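Local coordinates for acyl-CoA synthetase (AMP-forming)/AMP-acid ligase II-like protein (Dyadobacter fermentans, PDB 4GS5) that probably joins a medium-chain carboxylic acid to coenzyme A at the expense of ATP, as an AMP-forming ligase of the adenylate-forming enzyme family, at residues 21-26 and 85-90; 39-44 and 57-62. All blocks are in the same frame, centred on the assembly; numbering follows the deposited sequence.

Overall arrangement
Helices 22-36 and 90-102 are common to both contacts: each starts within contact 1 and packs on contact 2, which makes the pair an example of how one region of a fold is tied together. Along the chain the order is 21-26, 39-44, 57-62, 85-90, so contact 2 lies between the halves of contact 1. Contact 2 pairs strands 40-46 and 52-58 and includes the start of helix 59-72. The centres are about 16 Å apart, bridged by a probable hydrogen bond from Ile90 N to His44 O (3.1 Å). The two strands lead into and out of the Ser/Thr/Gly-rich loop, which in relatives binds the ATP phosphates, and the helices back the base of the hairpin.

Contact 1. Residues 21-26 and 85-90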
ATOM      1  N   ASN A  21     -11.895  14.637  28.187  1.00 72.86           N
ATOM      2  CA  ASN A  21     -11.288  14.935  26.895  1.00 71.30           C
ATOM      3  C   ASN A  21     -12.143  14.313  25.795  1.00 66.19           C
ATOM      4  O   ASN A  21     -12.397  13.104  25.810  1.00 64.32           O
ATOM      5  CB  ASN A  21      -9.856  14.405  26.830  1.00 73.99           C
ATOM      6  CG  ASN A  21      -9.114  14.877  25.596  1.00 77.28           C
ATOM      7  OD1 ASN A  21      -9.640  14.840  24.482  1.00 76.41           O
ATOM      8  ND2 ASN A  21      -7.882  15.331  25.789  1.00 78.85           N
ATOM      9  N   PRO A  22     -12.607  15.141  24.844  1.00 50.82           N
ATOM     10  CA  PRO A  22     -13.511  14.666  23.790  1.00 54.85           C
ATOM     11  C   PRO A  22     -12.847  13.620  22.900  1.00 55.09           C
ATOM     12  O   PRO A  22     -13.493  12.662  22.475  1.00 58.36           O
ATOM     13  CB  PRO A  22     -13.797  15.932  22.979  1.00 56.98           C
ATOM     14  CG  PRO A  22     -12.624  16.823  23.251  1.00 57.56           C
ATOM     15  CD  PRO A  22     -12.276  16.568  24.684  1.00 55.53           C
ATOM     16  N   TYR A  23     -11.567  13.803  22.616  1.00 52.75           N
ATOM     17  CA  TYR A  23     -10.868  12.864  21.747  1.00 51.06           C
ATOM     18  C   TYR A  23     -10.928  11.449  22.345  1.00 51.19           C
ATOM     19  O   TYR A  23     -11.346  10.499  21.678  1.00 52.49           O
ATOM     20  CB  TYR A  23      -9.427  13.314  21.502  1.00 48.19           C
ATOM     21  CG  TYR A  23      -8.635  12.309  20.690  1.00 51.42           C
ATOM     22  CD1 TYR A  23      -8.770  12.239  19.311  1.00 46.43           C
ATOM     23  CD2 TYR A  23      -7.764  11.422  21.310  1.00 50.36           C
ATOM     24  CE1 TYR A  23      -8.055  11.322  18.577  1.00 47.31           C
ATOM     25  CE2 TYR A  23      -7.048  10.494  20.587  1.00 47.84           C
ATOM     26  CZ  TYR A  23      -7.195  10.447  19.220  1.00 44.93           C
ATOM     27  OH  TYR A  23      -6.491   9.527  18.495  1.00 34.94           O
ATOM     28  N   PHE A  24     -10.561  11.334  23.618  1.00 45.32           N
ATOM     29  CA  PHE A  24     -10.553  10.055  24.319  1.00 45.22           C
ATOM     30  C   PHE A  24     -11.948   9.468  24.516  1.00 50.22           C
ATOM     31  O   PHE A  24     -12.112   8.249  24.630  1.00 52.43           O
ATOM     32  CB  PHE A  24      -9.863  10.201  25.672  1.00 45.47           C
ATOM     33  CG  PHE A  24      -8.389  10.425  25.573  1.00 48.84           C
ATOM     34  CD1 PHE A  24      -7.652   9.831  24.559  1.00 47.90           C
ATOM     35  CD2 PHE A  24      -7.733  11.221  26.497  1.00 56.35           C
ATOM     36  CE1 PHE A  24      -6.288  10.033  24.465  1.00 49.41           C
ATOM     37  CE2 PHE A  24      -6.371  11.430  26.409  1.00 58.28           C
ATOM     38  CZ  PHE A  24      -5.645  10.832  25.390  1.00 50.59           C
ATOM     39  N   ALA A  25     -12.948  10.337  24.555  1.00 49.13           N
ATOM     40  CA  ALA A  25     -14.323   9.901  24.737  1.00 55.15           C
ATOM     41  C   ALA A  25     -14.831   9.195  23.482  1.00 49.15           C
ATOM     42  O   ALA A  25     -15.729   8.351  23.559  1.00 48.14           O
ATOM     43  CB  ALA A  25     -15.221  11.084  25.105  1.00 57.59           C
ATOM     44  N   GLN A  26     -14.254   9.539  22.330  1.00 48.61           N
ATOM     45  CA  GLN A  26     -14.536   8.809  21.100  1.00 47.72           C
ATOM     46  C   GLN A  26     -14.188   7.341  21.315  1.00 46.84           C
ATOM     47  O   GLN A  26     -14.951   6.447  20.953  1.00 49.14           O
ATOM     48  CB  GLN A  26     -13.693   9.337  19.940  1.00 48.94           C
ATOM     49  CG  GLN A  26     -13.920  10.780  19.557  1.00 57.47           C
ATOM     50  CD  GLN A  26     -13.116  11.150  18.327  1.00 60.52           C
ATOM     51  OE1 GLN A  26     -11.936  11.489  18.422  1.00 61.75           O
ATOM     52  NE2 GLN A  26     -13.744  11.050  17.158  1.00 57.99           N
ATOM     53  N   LEU A  85      -2.661   6.156  16.577  1.00 32.69           N
ATOM     54  CA  LEU A  85      -3.396   6.446  15.362  1.00 33.08           C
ATOM     55  C   LEU A  85      -4.727   7.079  15.748  1.00 35.51           C
ATOM     56  O   LEU A  85      -5.289   6.772  16.800  1.00 35.82           O
ATOM     57  CB  LEU A  85      -3.619   5.159  14.585  1.00 34.61           C
ATOM     58  CG  LEU A  85      -2.302   4.560  14.095  1.00 36.80           C
ATOM     59  CD1 LEU A  85      -2.498   3.144  13.619  1.00 27.16           C
ATOM     60  CD2 LEU A  85      -1.747   5.455  13.005  1.00 38.54           C
ATOM     61  N   ASN A  86      -5.215   7.967  14.895  1.00 39.98           N
ATOM     62  CA  ASN A  86      -6.404   8.756  15.178  1.00 44.38           C
ATOM     63  C   ASN A  86      -7.610   7.850  15.392  1.00 41.78           C
ATOM     64  O   ASN A  86      -8.033   7.156  14.467  1.00 43.39           O
ATOM     65  CB  ASN A  86      -6.656   9.739  14.028  1.00 44.17           C
ATOM     66  CG  ASN A  86      -7.579  10.873  14.419  1.00 49.41           C
ATOM     67  OD1 ASN A  86      -8.625  10.650  15.022  1.00 45.85           O
ATOM     68  ND2 ASN A  86      -7.187  12.105  14.088  1.00 52.91           N
ATOM     69  N   VAL A  87      -8.144   7.829  16.615  1.00 41.45           N
ATOM     70  CA  VAL A  87      -9.277   6.957  16.921  1.00 42.66           C
ATOM     71  C   VAL A  87     -10.575   7.557  16.399  1.00 50.64           C
ATOM     72  O   VAL A  87     -11.641   6.966  16.538  1.00 55.75           O
ATOM     73  CB  VAL A  87      -9.419   6.670  18.433  1.00 45.37           C
ATOM     74  CG1 VAL A  87      -8.303   5.755  18.912  1.00 33.18           C
ATOM     75  CG2 VAL A  87      -9.470   7.979  19.228  1.00 47.36           C
ATOM     76  N   GLY A  88     -10.489   8.745  15.813  1.00 52.26           N
ATOM     77  CA  GLY A  88     -11.631   9.295  15.110  1.00 54.10           C
ATOM     78  C   GLY A  88     -11.816   8.529  13.807  1.00 56.80           C
ATOM     79  O   GLY A  88     -12.846   8.663  13.146  1.00 61.70           O
ATOM     80  N   TYR A  89     -10.814   7.729  13.438  1.00 52.14           N
ATOM     81  CA  TYR A  89     -10.840   6.988  12.170  1.00 56.60           C
ATOM     82  C   TYR A  89     -10.574   5.496  12.351  1.00 57.80           C
ATOM     83  O   TYR A  89     -10.107   5.061  13.403  1.00 54.54           O
ATOM     84  CB  TYR A  89      -9.865   7.600  11.148  1.00 56.09           C
ATOM     85  CG  TYR A  89     -10.265   9.005  10.754  1.00 61.79           C
ATOM     86  CD1 TYR A  89     -10.853   9.265   9.521  1.00 67.32           C
ATOM     87  CD2 TYR A  89     -10.089  10.069  11.632  1.00 62.23           C
ATOM     88  CE1 TYR A  89     -11.239  10.551   9.169  1.00 71.56           C
ATOM     89  CE2 TYR A  89     -10.475  11.355  11.291  1.00 68.15           C
ATOM     90  CZ  TYR A  89     -11.048  11.591  10.061  1.00 73.38           C
ATOM     91  OH  TYR A  89     -11.424  12.871   9.722  1.00 80.19           O
ATOM     92  N   ILE A  90     -10.864   4.724  11.309  1.00 64.82           N
ATOM     93  CA  ILE A  90     -10.794   3.264  11.369  1.00 65.22           C
ATOM     94  C   ILE A  90      -9.436   2.712  11.790  1.00 64.17           C
ATOM     95  O   ILE A  90      -9.364   1.715  12.510  1.00 67.41           O
ATOM     96  CB  ILE A  90     -11.215   2.623  10.025  1.00 68.87           C
ATOM     97  CG1 ILE A  90     -11.155   1.095  10.112  1.00 71.26           C
ATOM     98  CG2 ILE A  90     -10.345   3.131   8.899  1.00 66.16           C
ATOM     99  CD1 ILE A  90     -12.445   0.410   9.695  1.00 74.71           C
TER
HETATM  100  O   HOH W   1      -4.902   7.776  19.567  1.00 34.91           O
HETATM  101  O   HOH W   2     -10.387  12.688  16.156  1.00 37.69           O
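Tyr23 reaches from the first turn of helix 22-36 to a type I beta turn, Asn86 to Tyr89, which leads into helix 90-102. Its hydroxyl accepts from Val87 N (OH to N 3.0 Å, 163° at the hydrogen), while Val87 CG2 sits over one ring face in a CH-pi contact, 3.8 Å from the ring centroid. The phenol is thus held from two directions, by polar grip at OH and by a methyl above the ring. A phenylalanine in its place would probably keep the methyl contact but leave Val87 N without this acceptor and water 1 without its link to the helix. That water lies within hydrogen-bonding distance of Tyr23 OH (2.6 Å) and Leu85 O (3.0 Å). Beside the phenol, Gln26 lays NE2 3.4 Å from Gly88 CA, and its OE1 shares water 2 with Asn86 OD1, one proton to each. With CG anti to the backbone N (chi1 176°), the Tyr23 ring ends near the turn; Pro111 touches both Tyr23 and Asn86. Further out, Asn21 OD1 caps the helix at Tyr23 N, and Asn21 ND2 bonds Glu110. Within the turn, Asn86 OD1 closes an Asx turn by accepting from Gly88 N at 2.8 Å, in the carbonyl plane.

Contact 2. Residues 39-44 and 57-62; sequences REFVLH and VTRAQL. With EDO (1,2-ethanediol), chain U.
Arg39 O takes the backbone N-H of Arg59 in a short, nearly straight bond (N to O 2.8 Å, 170° at the hydrogen), with the donor well above the carbonyl plane. Two more bonds join the strands of this antiparallel hairpin: Phe41 and Val57 form a hydrogen-bonded pair, N to O in both directions, while Glu40 and Thr58 are the adjoining non-hydrogen-bonded pair. A capping box marks the change from strand to helix: Thr58 OG1 accepts from Gln61 N, and Thr58 N donates to Gln61 OE1. The Phe41 ring meets Leu62 CD1 through CD2 at 3.6 Å and turns its edge to Arg59 CA, 3.8 Å from CE2. With CG opposite the backbone N (chi1 -174°) and the chain extended to NE, Arg59 carries its guanidinium past Phe41; NH1 bonds the backbone O of both Trp34 and Ala38, and the guanidinium makes a cation-pi contact with Trp34. A 1,2-ethanediol, probably from the crystallisation liquor, accepts at O1 from Val42 N (2.9 Å) and also bonds Lys33 NZ. Phe30 and Trp34 of helix 22-36 pack on the Phe41 ring, and Leu43 of the strand and Leu62 of helix 59-72 each touch both helix 22-36 and helix 90-102.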
ATOM      1  N   ARG A  39     -24.012  -5.450  16.437  1.00 49.60           N
ATOM      2  CA  ARG A  39     -23.649  -6.320  15.319  1.00 55.34           C
ATOM      3  C   ARG A  39     -23.002  -5.548  14.166  1.00 49.97           C
ATOM      4  O   ARG A  39     -22.427  -6.144  13.259  1.00 48.66           O
ATOM      5  CB  ARG A  39     -24.857  -7.125  14.830  1.00 63.18           C
ATOM      6  CG  ARG A  39     -25.155  -8.368  15.669  1.00 72.14           C
ATOM      7  CD  ARG A  39     -26.362  -9.133  15.118  1.00 80.79           C
ATOM      8  NE  ARG A  39     -26.179  -9.469  13.707  1.00 84.12           N
ATOM      9  CZ  ARG A  39     -25.707 -10.632  13.267  1.00 86.75           C
ATOM     10  NH1 ARG A  39     -25.379 -11.592  14.126  1.00 86.94           N
ATOM     11  NH2 ARG A  39     -25.566 -10.836  11.963  1.00 85.98           N
ATOM     12  N   GLU A  40     -23.113  -4.223  14.188  1.00 47.97           N
ATOM     13  CA  GLU A  40     -22.435  -3.418  13.171  1.00 48.25           C
ATOM     14  C   GLU A  40     -22.068  -2.017  13.657  1.00 42.98           C
ATOM     15  O   GLU A  40     -22.552  -1.560  14.691  1.00 44.30           O
ATOM     16  CB  GLU A  40     -23.207  -3.392  11.842  1.00 48.31           C
ATOM     17  CG  GLU A  40     -24.513  -2.618  11.816  1.00 52.26           C
ATOM     18  CD  GLU A  40     -25.031  -2.427  10.391  1.00 54.18           C
ATOM     19  OE1 GLU A  40     -25.309  -3.446   9.721  1.00 57.99           O
ATOM     20  OE2 GLU A  40     -25.145  -1.267   9.932  1.00 51.96           O
ATOM     21  N   PHE A  41     -21.185  -1.364  12.911  1.00 42.81           N
ATOM     22  CA  PHE A  41     -20.573  -0.113  13.331  1.00 40.96           C
ATOM     23  C   PHE A  41     -20.401   0.817  12.148  1.00 45.15           C
ATOM     24  O   PHE A  41     -20.000   0.397  11.064  1.00 48.08           O
ATOM     25  CB  PHE A  41     -19.207  -0.361  13.984  1.00 35.52           C
ATOM     26  CG  PHE A  41     -19.260  -1.322  15.133  1.00 40.56           C
ATOM     27  CD1 PHE A  41     -19.344  -0.861  16.436  1.00 40.72           C
ATOM     28  CD2 PHE A  41     -19.248  -2.691  14.909  1.00 41.50           C
ATOM     29  CE1 PHE A  41     -19.415  -1.748  17.499  1.00 42.22           C
ATOM     30  CE2 PHE A  41     -19.324  -3.581  15.968  1.00 42.16           C
ATOM     31  CZ  PHE A  41     -19.409  -3.109  17.265  1.00 41.00           C
ATOM     32  N   VAL A  42     -20.715   2.084  12.379  1.00 45.80           N
ATOM     33  CA  VAL A  42     -20.445   3.145  11.424  1.00 49.34           C
ATOM     34  C   VAL A  42     -19.175   3.867  11.859  1.00 48.21           C
ATOM     35  O   VAL A  42     -19.201   4.635  12.822  1.00 56.52           O
ATOM     36  CB  VAL A  42     -21.615   4.166  11.364  1.00 45.81           C
ATOM     37  CG1 VAL A  42     -21.307   5.249  10.352  1.00 46.36           C
ATOM     38  CG2 VAL A  42     -22.920   3.461  11.011  1.00 46.03           C
ATOM     39  N   LEU A  43     -18.068   3.599  11.167  1.00 37.94           N
ATOM     40  CA  LEU A  43     -16.813   4.287  11.435  1.00 43.78           C
ATOM     41  C   LEU A  43     -16.507   5.287  10.299  1.00 48.05           C
ATOM     42  O   LEU A  43     -17.342   5.511   9.418  1.00 50.25           O
ATOM     43  CB  LEU A  43     -15.677   3.283  11.605  1.00 47.82           C
ATOM     44  CG  LEU A  43     -16.042   2.035  12.417  1.00 53.92           C
ATOM     45  CD1 LEU A  43     -14.794   1.231  12.771  1.00 50.99           C
ATOM     46  CD2 LEU A  43     -16.833   2.398  13.675  1.00 61.28           C
ATOM     47  N   HIS A  44     -15.325   5.894  10.320  1.00 46.39           N
ATOM     48  CA  HIS A  44     -14.987   6.934   9.339  1.00 47.01           C
ATOM     49  C   HIS A  44     -13.671   6.671   8.626  1.00 45.22           C
ATOM     50  O   HIS A  44     -12.751   6.087   9.193  1.00 48.15           O
ATOM     51  CB  HIS A  44     -14.897   8.309  10.006  1.00 46.72           C
ATOM     52  CG  HIS A  44     -16.214   8.859  10.451  1.00 50.29           C
ATOM     53  ND1 HIS A  44     -16.641   8.798  11.760  1.00 54.46           N
ATOM     54  CD2 HIS A  44     -17.194   9.490   9.764  1.00 50.35           C
ATOM     55  CE1 HIS A  44     -17.828   9.365  11.858  1.00 61.31           C
ATOM     56  NE2 HIS A  44     -18.188   9.794  10.661  1.00 59.28           N
ATOM     57  N   VAL A  57     -19.233  -1.330   9.037  1.00 31.35           N
ATOM     58  CA  VAL A  57     -18.537  -2.612   9.082  1.00 34.50           C
ATOM     59  C   VAL A  57     -19.195  -3.482  10.126  1.00 37.11           C
ATOM     60  O   VAL A  57     -19.692  -2.975  11.136  1.00 40.03           O
ATOM     61  CB  VAL A  57     -17.062  -2.435   9.439  1.00 35.32           C
ATOM     62  CG1 VAL A  57     -16.355  -1.648   8.343  1.00 35.39           C
ATOM     63  CG2 VAL A  57     -16.942  -1.734  10.786  1.00 35.71           C
ATOM     64  N   THR A  58     -19.226  -4.787   9.884  1.00 37.71           N
ATOM     65  CA  THR A  58     -19.926  -5.671  10.807  1.00 42.48           C
ATOM     66  C   THR A  58     -19.016  -6.005  11.978  1.00 44.08           C
ATOM     67  O   THR A  58     -17.787  -5.841  11.895  1.00 38.19           O
ATOM     68  CB  THR A  58     -20.404  -6.974  10.128  1.00 46.98           C
ATOM     69  OG1 THR A  58     -19.284  -7.819   9.829  1.00 49.62           O
ATOM     70  CG2 THR A  58     -21.163  -6.666   8.847  1.00 48.70           C
ATOM     71  N   ARG A  59     -19.622  -6.458  13.068  1.00 40.34           N
ATOM     72  CA  ARG A  59     -18.865  -6.957  14.210  1.00 39.73           C
ATOM     73  C   ARG A  59     -17.969  -8.127  13.788  1.00 43.92           C
ATOM     74  O   ARG A  59     -16.789  -8.206  14.164  1.00 37.36           O
ATOM     75  CB  ARG A  59     -19.817  -7.409  15.323  1.00 37.73           C
ATOM     76  CG  ARG A  59     -19.091  -7.788  16.584  1.00 37.76           C
ATOM     77  CD  ARG A  59     -19.974  -8.508  17.592  1.00 43.52           C
ATOM     78  NE  ARG A  59     -19.282  -8.567  18.876  1.00 45.32           N
ATOM     79  CZ  ARG A  59     -19.276  -7.575  19.763  1.00 45.72           C
ATOM     80  NH1 ARG A  59     -19.962  -6.459  19.523  1.00 44.32           N
ATOM     81  NH2 ARG A  59     -18.600  -7.704  20.897  1.00 45.69           N
ATOM     82  N   ALA A  60     -18.532  -9.028  12.990  1.00 47.19           N
ATOM     83  CA  ALA A  60     -17.815 -10.219  12.558  1.00 46.52           C
ATOM     84  C   ALA A  60     -16.533  -9.867  11.798  1.00 42.44           C
ATOM     85  O   ALA A  60     -15.486 -10.530  11.961  1.00 35.61           O
ATOM     86  CB  ALA A  60     -18.733 -11.108  11.708  1.00 46.04           C
ATOM     87  N   GLN A  61     -16.628  -8.828  10.969  1.00 43.49           N
ATOM     88  CA  GLN A  61     -15.496  -8.318  10.188  1.00 42.74           C
ATOM     89  C   GLN A  61     -14.365  -7.864  11.091  1.00 37.58           C
ATOM     90  O   GLN A  61     -13.210  -8.238  10.907  1.00 40.17           O
ATOM     91  CB  GLN A  61     -15.937  -7.100   9.367  1.00 46.24           C
ATOM     92  CG  GLN A  61     -16.605  -7.423   8.065  1.00 47.39           C
ATOM     93  CD  GLN A  61     -16.873  -6.186   7.236  1.00 42.06           C
ATOM     94  OE1 GLN A  61     -17.845  -5.478   7.465  1.00 44.59           O
ATOM     95  NE2 GLN A  61     -16.010  -5.921   6.265  1.00 39.66           N
ATOM     96  N   LEU A  62     -14.707  -6.993  12.032  1.00 35.89           N
ATOM     97  CA  LEU A  62     -13.738  -6.444  12.965  1.00 37.56           C
ATOM     98  C   LEU A  62     -13.089  -7.542  13.804  1.00 38.45           C
ATOM     99  O   LEU A  62     -11.876  -7.529  14.023  1.00 31.42           O
ATOM    100  CB  LEU A  62     -14.414  -5.402  13.869  1.00 38.73           C
ATOM    101  CG  LEU A  62     -14.959  -4.181  13.109  1.00 39.27           C
ATOM    102  CD1 LEU A  62     -15.807  -3.279  13.993  1.00 36.09           C
ATOM    103  CD2 LEU A  62     -13.827  -3.390  12.458  1.00 37.82           C
TER
HETATM  104  C1  EDO U 420     -20.003   2.919  15.897  1.00 45.82           C
HETATM  105  O1  EDO U 420     -21.204   3.020  15.107  1.00 46.41           O
HETATM  106  C2  EDO U 420     -19.655   4.287  16.465  1.00 39.05           C
HETATM  107  O2  EDO U 420     -18.964   4.155  17.700  1.00 25.56           O